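Local atomic coordinates of homospermidine synthase (Legionella pneumophila subsp. pneumophila str. Philadelphia 1, PDB entry 2PH5), a protein that binds NAD in a Rossmann-type domain and probably makes the polyamine homospermidine. Residues 75-80 with 85-90; 34-39 with 402-407. All blocks are in the same frame, centred on the assembly; numbering follows the deposited sequence.

Contact 1 of 2, residues 75-80 with 85-90; sequences EVIGST and DFLIDV. With NAD (nicotinamide-adenine-dinucleotide), chain C.
The flat group at this contact is the carboxylate of D85, and what it meets from 75-80 is a backbone oxygen: D85 OD2 lies 4.1 Å from T80 O, which approaches from well off the carboxylate plane. Both atoms are acceptors, so no hydrogen bond forms. Partners elsewhere hold both carboxylate oxygens: OD2 takes a hydrogen bond from the amide of E82 and a salt bridge from R15 NE, while OD1 accepts from N14 ND2. An aspartate suits this buried place just before strand 86-89 because its short side chain offers two acceptors to donors close at hand.

The apolar half of the contact is I77 against L87, where the branch methyls I77 CG2 and L87 CD2 come within 4.2 Å. The two side chains cross at about a right angle. A chi1 of -57° sets CG2 of I77 anti to the backbone N and makes it the branch that meets L87.

Topologically this is the second half of a beta-alpha-beta crossover in a Rossmann-type parallel sheet: helix 73-76 follows strand 62-65, and the chain then enters strand 86-89, which lies between strands 16-19 and 109-112. Branched aliphatic residues suit the layer between sheet and helices. L87 also packs on V17, L99 and C103, and I77 on L102.

Within 75-80, E75 O accepts from both S79 N (3.0 Å) and S79 OG (2.9 Å); a serine can satisfy the same carbonyl twice because its hydroxyl folds back to the backbone. At the far end of the strand, D89 is bonded through OD2 to S91 OG and through OD1 to Y110 OH, and V90 O lies 3.2 Å from C5D of NAD.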
loop_
_atom_site.group_PDB
_atom_site.type_symbol
_atom_site.label_atom_id
_atom_site.label_comp_id
_atom_site.label_asym_id
_atom_site.label_seq_id
_atom_site.Cartn_x
_atom_site.Cartn_y
_atom_site.Cartn_z
ATOM N N GLU A 75 27.000 25.166 -27.944
ATOM C CA GLU A 75 27.589 24.638 -29.165
ATOM C C GLU A 75 26.952 23.328 -29.613
ATOM O O GLU A 75 26.587 23.181 -30.777
ATOM C CB GLU A 75 29.097 24.451 -28.994
ATOM C CG GLU A 75 29.806 24.021 -30.271
ATOM C CD GLU A 75 31.314 24.194 -30.196
ATOM O OE1 GLU A 75 32.003 23.875 -31.194
ATOM O OE2 GLU A 75 31.815 24.652 -29.142
ATOM N N VAL A 76 26.809 22.382 -28.693
ATOM C CA VAL A 76 26.221 21.090 -29.028
ATOM C C VAL A 76 24.793 21.218 -29.553
ATOM O O VAL A 76 24.476 20.720 -30.634
ATOM C CB VAL A 76 26.212 20.147 -27.807
ATOM C CG1 VAL A 76 25.591 18.821 -28.184
ATOM C CG2 VAL A 76 27.627 19.935 -27.302
ATOM N N ILE A 77 23.939 21.882 -28.780
ATOM C CA ILE A 77 22.538 22.074 -29.149
ATOM C C ILE A 77 22.395 23.165 -30.206
ATOM O O ILE A 77 21.613 23.035 -31.145
ATOM C CB ILE A 77 21.687 22.469 -27.914
ATOM C CG1 ILE A 77 21.811 21.404 -26.821
ATOM C CG2 ILE A 77 20.237 22.664 -28.319
ATOM C CD1 ILE A 77 21.326 20.026 -27.234
ATOM N N GLY A 78 23.157 24.242 -30.042
ATOM C CA GLY A 78 23.092 25.345 -30.982
ATOM C C GLY A 78 23.418 24.976 -32.420
ATOM O O GLY A 78 22.761 25.442 -33.345
ATOM N N SER A 79 24.427 24.136 -32.621
ATOM C CA SER A 79 24.822 23.744 -33.966
ATOM C C SER A 79 23.877 22.741 -34.586
ATOM O O SER A 79 24.067 22.316 -35.727
ATOM C CB SER A 79 26.229 23.153 -33.952
ATOM O OG SER A 79 27.157 24.123 -33.506
ATOM N N THR A 80 22.849 22.366 -33.843
ATOM C CA THR A 80 21.914 21.389 -34.349
ATOM C C THR A 80 20.576 22.009 -34.741
ATOM O O THR A 80 19.738 21.344 -35.346
ATOM C CB THR A 80 21.699 20.281 -33.302
ATOM O OG1 THR A 80 21.310 19.078 -33.963
ATOM C CG2 THR A 80 20.617 20.684 -32.312
ATOM N N ASP A 85 13.385 25.073 -37.101
ATOM C CA ASP A 85 13.508 23.708 -36.628
ATOM C C ASP A 85 12.720 23.610 -35.330
ATOM O O ASP A 85 12.254 24.620 -34.807
ATOM C CB ASP A 85 14.971 23.329 -36.402
ATOM C CG ASP A 85 15.699 23.034 -37.698
ATOM O OD1 ASP A 85 15.019 22.725 -38.702
ATOM O OD2 ASP A 85 16.949 23.092 -37.715
ATOM N N PHE A 86 12.572 22.403 -34.804
ATOM C CA PHE A 86 11.804 22.220 -33.584
ATOM C C PHE A 86 12.561 21.382 -32.559
ATOM O O PHE A 86 12.897 20.225 -32.815
ATOM C CB PHE A 86 10.467 21.552 -33.938
ATOM C CG PHE A 86 9.367 21.781 -32.934
ATOM C CD1 PHE A 86 8.046 21.896 -33.363
ATOM C CD2 PHE A 86 9.635 21.860 -31.568
ATOM C CE1 PHE A 86 7.005 22.088 -32.451
ATOM C CE2 PHE A 86 8.600 22.051 -30.643
ATOM C CZ PHE A 86 7.283 22.165 -31.087
ATOM N N LEU A 87 12.836 21.971 -31.401
ATOM C CA LEU A 87 13.531 21.250 -30.343
ATOM C C LEU A 87 12.514 20.653 -29.372
ATOM O O LEU A 87 11.890 21.380 -28.602
ATOM C CB LEU A 87 14.478 22.189 -29.581
ATOM C CG LEU A 87 15.178 21.625 -28.330
ATOM C CD1 LEU A 87 16.000 20.408 -28.706
ATOM C CD2 LEU A 87 16.085 22.683 -27.718
ATOM N N ILE A 88 12.320 19.339 -29.427
ATOM C CA ILE A 88 11.390 18.693 -28.509
ATOM C C ILE A 88 12.203 18.370 -27.257
ATOM O O ILE A 88 13.107 17.540 -27.292
ATOM C CB ILE A 88 10.792 17.401 -29.116
ATOM C CG1 ILE A 88 10.063 17.730 -30.416
ATOM C CG2 ILE A 88 9.781 16.781 -28.160
ATOM C CD1 ILE A 88 9.583 16.511 -31.162
ATOM N N ASP A 89 11.893 19.055 -26.159
ATOM C CA ASP A 89 12.611 18.871 -24.897
ATOM C C ASP A 89 11.913 17.854 -24.007
ATOM O O ASP A 89 10.862 18.132 -23.434
ATOM C CB ASP A 89 12.717 20.222 -24.173
ATOM C CG ASP A 89 13.535 20.157 -22.878
ATOM O OD1 ASP A 89 13.733 21.236 -22.263
ATOM O OD2 ASP A 89 13.975 19.052 -22.471
ATOM N N VAL A 90 12.498 16.666 -23.900
ATOM C CA VAL A 90 11.938 15.620 -23.056
ATOM C C VAL A 90 13.062 15.039 -22.188
ATOM O O VAL A 90 13.141 13.825 -21.965
ATOM C CB VAL A 90 11.282 14.498 -23.907
ATOM C CG1 VAL A 90 10.076 15.044 -24.655
ATOM C CG2 VAL A 90 12.283 13.927 -24.885
HETATM P PA NAD C . 13.635 9.845 -18.055
HETATM O O1A NAD C . 14.502 10.028 -16.839
HETATM O O2A NAD C . 13.088 8.488 -18.328
HETATM O O5B NAD C . 14.410 10.343 -19.390
HETATM C C5B NAD C . 15.091 11.595 -19.405
HETATM C C4B NAD C . 16.202 11.525 -20.470
HETATM O O4B NAD C . 16.871 12.766 -20.415
HETATM C C3B NAD C . 17.251 10.434 -20.229
HETATM O O3B NAD C . 17.372 9.599 -21.382
HETATM C C2B NAD C . 18.517 11.193 -19.944
HETATM O O2B NAD C . 19.705 10.561 -20.362
HETATM C C1B NAD C . 18.258 12.558 -20.583
HETATM N N9A NAD C . 18.944 13.695 -19.956
HETATM C C8A NAD C . 19.259 13.775 -18.589
HETATM N N7A NAD C . 20.442 14.389 -18.388
HETATM C C5A NAD C . 20.920 14.703 -19.614
HETATM C C6A NAD C . 22.089 15.348 -20.013
HETATM N N6A NAD C . 23.006 15.816 -19.164
HETATM N N1A NAD C . 22.285 15.510 -21.377
HETATM C C2A NAD C . 21.378 15.059 -22.315
HETATM N N3A NAD C . 20.214 14.427 -21.946
HETATM C C4A NAD C . 20.021 14.269 -20.603
HETATM O O3 NAD C . 12.416 10.830 -17.836
HETATM P PN NAD C . 11.155 11.235 -18.742
HETATM O O1N NAD C . 9.953 11.140 -17.880
HETATM O O2N NAD C . 11.212 10.423 -20.009
HETATM O O5D NAD C . 11.643 12.731 -18.929
HETATM C C5D NAD C . 10.965 13.742 -19.633
HETATM C C4D NAD C . 10.249 14.548 -18.570
HETATM O O4D NAD C . 8.889 14.632 -18.901
HETATM C C3D NAD C . 10.443 15.239 -17.236
HETATM O O3D NAD C . 10.936 16.560 -17.397
HETATM C C2D NAD C . 9.040 15.192 -16.656
HETATM O O2D NAD C . 8.804 16.165 -15.679
HETATM C C1D NAD C . 8.156 15.301 -17.892
HETATM N N1N NAD C . 6.858 14.587 -17.850
HETATM C C2N NAD C . 5.680 15.280 -18.005
HETATM C C3N NAD C . 4.474 14.547 -17.981
HETATM C C7N NAD C . 3.151 15.210 -18.155
HETATM O O7N NAD C . 2.038 14.409 -18.133
HETATM N N7N NAD C . 3.020 16.505 -18.351
HETATM C C4N NAD C . 4.472 13.127 -17.800
HETATM C C5N NAD C . 5.704 12.458 -17.640
HETATM C C6N NAD C . 6.890 13.166 -17.665
#

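Contact 2 of 2, residues 34-39 with 402-407; sequences EKFDIK and SGIIWA
The ring of F36 points its far end at helix 391-408, and CZ is the atom that meets both isoleucines there. F36 CZ lies 3.8 Å from I405 CG1 and 4.3 Å from I404 CG2. The side chains of F36 and I405 cross obliquely, and the two aliphatic groups come to the ring at a slant. A phenylalanine suits this position because it is long enough to bridge the distance to the helix and wholly apolar at its end.

I405 does most of the touching from the other side. Its CB leaves the helix flank rather than heading straight for 34-39, but an extended end (chi2 167°) carries CD1 across to K35. There it meets the aliphatic part of the lysine, with K35 CD 4.2 Å from I405 CD1. A lysine fits at this partly exposed edge, since its methylenes can pack while the ammonium continues beyond them. Contact is purely van der Waals, as no hydrogen bond joins the segments.

Beyond helix 23-35 the backbone opens out at F36, and D37 then forms the centre of an inverse gamma turn, with a weak bond from I38 N to F36 O.

The contact joins the end of helix 23-35, in the nucleotide-binding region, to helix 391-408 from the C-terminal part of the chain. F16 makes an edge-to-face stack with F36, I401 and I408 of helix 391-408 also touch its side chain, I429 of helix 423-430 packs on both K35 and I405, and strand 86-89 lies against I404.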
loop_
_atom_site.group_PDB
_atom_site.type_symbol
_atom_site.label_atom_id
_atom_site.label_comp_id
_atom_site.label_asym_id
_atom_site.label_seq_id
_atom_site.Cartn_x
_atom_site.Cartn_y
_atom_site.Cartn_z
ATOM N N GLU A 34 3.713 9.126 -37.285
ATOM C CA GLU A 34 2.318 8.815 -37.558
ATOM C C GLU A 34 1.572 10.066 -38.015
ATOM O O GLU A 34 0.644 9.985 -38.816
ATOM C CB GLU A 34 1.656 8.242 -36.304
ATOM C CG GLU A 34 0.261 7.675 -36.524
ATOM C CD GLU A 34 -0.397 7.233 -35.229
ATOM O OE1 GLU A 34 0.324 6.753 -34.323
ATOM O OE2 GLU A 34 -1.634 7.357 -35.113
ATOM N N LYS A 35 1.992 11.223 -37.513
ATOM C CA LYS A 35 1.360 12.487 -37.856
ATOM C C LYS A 35 2.162 13.338 -38.840
ATOM O O LYS A 35 1.658 14.334 -39.360
ATOM C CB LYS A 35 1.114 13.296 -36.584
ATOM C CG LYS A 35 -0.063 12.827 -35.767
ATOM C CD LYS A 35 -1.320 13.370 -36.366
ATOM C CE LYS A 35 -2.496 13.176 -35.455
ATOM N NZ LYS A 35 -3.693 13.735 -36.129
ATOM N N PHE A 36 3.406 12.958 -39.101
ATOM C CA PHE A 36 4.235 13.734 -40.012
ATOM C C PHE A 36 4.790 12.921 -41.164
ATOM O O PHE A 36 5.269 11.803 -40.975
ATOM C CB PHE A 36 5.380 14.390 -39.239
ATOM C CG PHE A 36 4.927 15.461 -38.299
ATOM C CD1 PHE A 36 4.720 16.757 -38.748
ATOM C CD2 PHE A 36 4.659 15.164 -36.970
ATOM C CE1 PHE A 36 4.251 17.746 -37.882
ATOM C CE2 PHE A 36 4.188 16.145 -36.096
ATOM C CZ PHE A 36 3.984 17.436 -36.553
ATOM N N ASP A 37 4.701 13.485 -42.365
ATOM C CA ASP A 37 5.215 12.836 -43.566
ATOM C C ASP A 37 6.671 13.257 -43.660
ATOM O O ASP A 37 7.116 13.858 -44.639
ATOM C CB ASP A 37 4.448 13.306 -44.803
ATOM C CG ASP A 37 4.993 12.709 -46.081
ATOM O OD1 ASP A 37 5.284 11.493 -46.088
ATOM O OD2 ASP A 37 5.126 13.454 -47.072
ATOM N N ILE A 38 7.401 12.924 -42.608
ATOM C CA ILE A 38 8.792 13.278 -42.478
ATOM C C ILE A 38 9.698 12.069 -42.677
ATOM O O ILE A 38 9.260 10.918 -42.567
ATOM C CB ILE A 38 9.014 13.908 -41.084
ATOM C CG1 ILE A 38 10.319 14.684 -41.053
ATOM C CG2 ILE A 38 9.007 12.837 -40.011
ATOM C CD1 ILE A 38 10.499 15.500 -39.783
ATOM N N LYS A 39 10.959 12.339 -42.995
ATOM C CA LYS A 39 11.933 11.279 -43.198
ATOM C C LYS A 39 12.675 11.090 -41.887
ATOM O O LYS A 39 12.809 12.028 -41.099
ATOM C CB LYS A 39 12.956 11.662 -44.277
ATOM C CG LYS A 39 12.412 12.488 -45.437
ATOM C CD LYS A 39 13.515 12.806 -46.454
ATOM C CE LYS A 39 13.083 13.873 -47.467
ATOM N NZ LYS A 39 12.914 15.235 -46.869
ATOM N N SER A 402 0.201 16.832 -30.034
ATOM C CA SER A 402 -0.825 17.824 -30.354
ATOM C C SER A 402 -0.220 19.211 -30.176
ATOM O O SER A 402 -0.378 20.081 -31.030
ATOM C CB SER A 402 -2.040 17.699 -29.429
ATOM O OG SER A 402 -2.592 16.400 -29.448
ATOM N N GLY A 403 0.461 19.408 -29.051
ATOM C CA GLY A 403 1.096 20.681 -28.777
ATOM C C GLY A 403 2.134 21.021 -29.832
ATOM O O GLY A 403 2.271 22.183 -30.224
ATOM N N ILE A 404 2.866 20.009 -30.293
ATOM C CA ILE A 404 3.887 20.209 -31.317
ATOM C C ILE A 404 3.220 20.702 -32.603
ATOM O O ILE A 404 3.703 21.633 -33.241
ATOM C CB ILE A 404 4.682 18.886 -31.608
ATOM C CG1 ILE A 404 5.537 18.511 -30.390
ATOM C CG2 ILE A 404 5.567 19.052 -32.846
ATOM C CD1 ILE A 404 6.318 17.199 -30.534
ATOM N N ILE A 405 2.106 20.088 -32.980
ATOM C CA ILE A 405 1.409 20.505 -34.187
ATOM C C ILE A 405 0.888 21.930 -34.043
ATOM O O ILE A 405 0.869 22.690 -35.008
ATOM C CB ILE A 405 0.214 19.590 -34.500
ATOM C CG1 ILE A 405 0.698 18.151 -34.684
ATOM C CG2 ILE A 405 -0.497 20.077 -35.768
ATOM C CD1 ILE A 405 -0.422 17.138 -34.678
ATOM N N TRP A 406 0.465 22.285 -32.832
ATOM C CA TRP A 406 -0.064 23.617 -32.573
ATOM C C TRP A 406 1.013 24.670 -32.771
ATOM O O TRP A 406 0.790 25.690 -33.420
ATOM C CB TRP A 406 -0.601 23.720 -31.140
ATOM C CG TRP A 406 -1.259 25.043 -30.849
ATOM C CD1 TRP A 406 -2.547 25.408 -31.152
ATOM C CD2 TRP A 406 -0.648 26.196 -30.255
ATOM N NE1 TRP A 406 -2.767 26.714 -30.783
ATOM C CE2 TRP A 406 -1.621 27.221 -30.233
ATOM C CE3 TRP A 406 0.625 26.463 -29.742
ATOM C CZ2 TRP A 406 -1.359 28.495 -29.716
ATOM C CZ3 TRP A 406 0.888 27.738 -29.226
ATOM C CH2 TRP A 406 -0.100 28.733 -29.219
ATOM N N ALA A 407 2.185 24.414 -32.207
ATOM C CA ALA A 407 3.290 25.348 -32.302
ATOM C C ALA A 407 3.738 25.576 -33.743
ATOM O O ALA A 407 4.075 26.697 -34.115
ATOM C CB ALA A 407 4.459 24.857 -31.448
#

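Strand 86-89 ties the two contacts together, although their centres are about 17 Å apart. In contact 1 its residue L87 faces I77, while the alternate residues F86 and I88 turn to helix 391-408 and pack on I404 of contact 2: F86 CE1 lies 3.4 Å from I404 CG2, and I88 CD1 is likewise 3.4 Å from I404 CD1. A407 also touches F86. Contact 1 is nested in the chain loop closed by contact 2. Only contact 1 reaches the cofactor directly, through V90; the side chain of I404 stays about 12 Å from NAD and about 9 Å from that of V24, an NAD-binding residue.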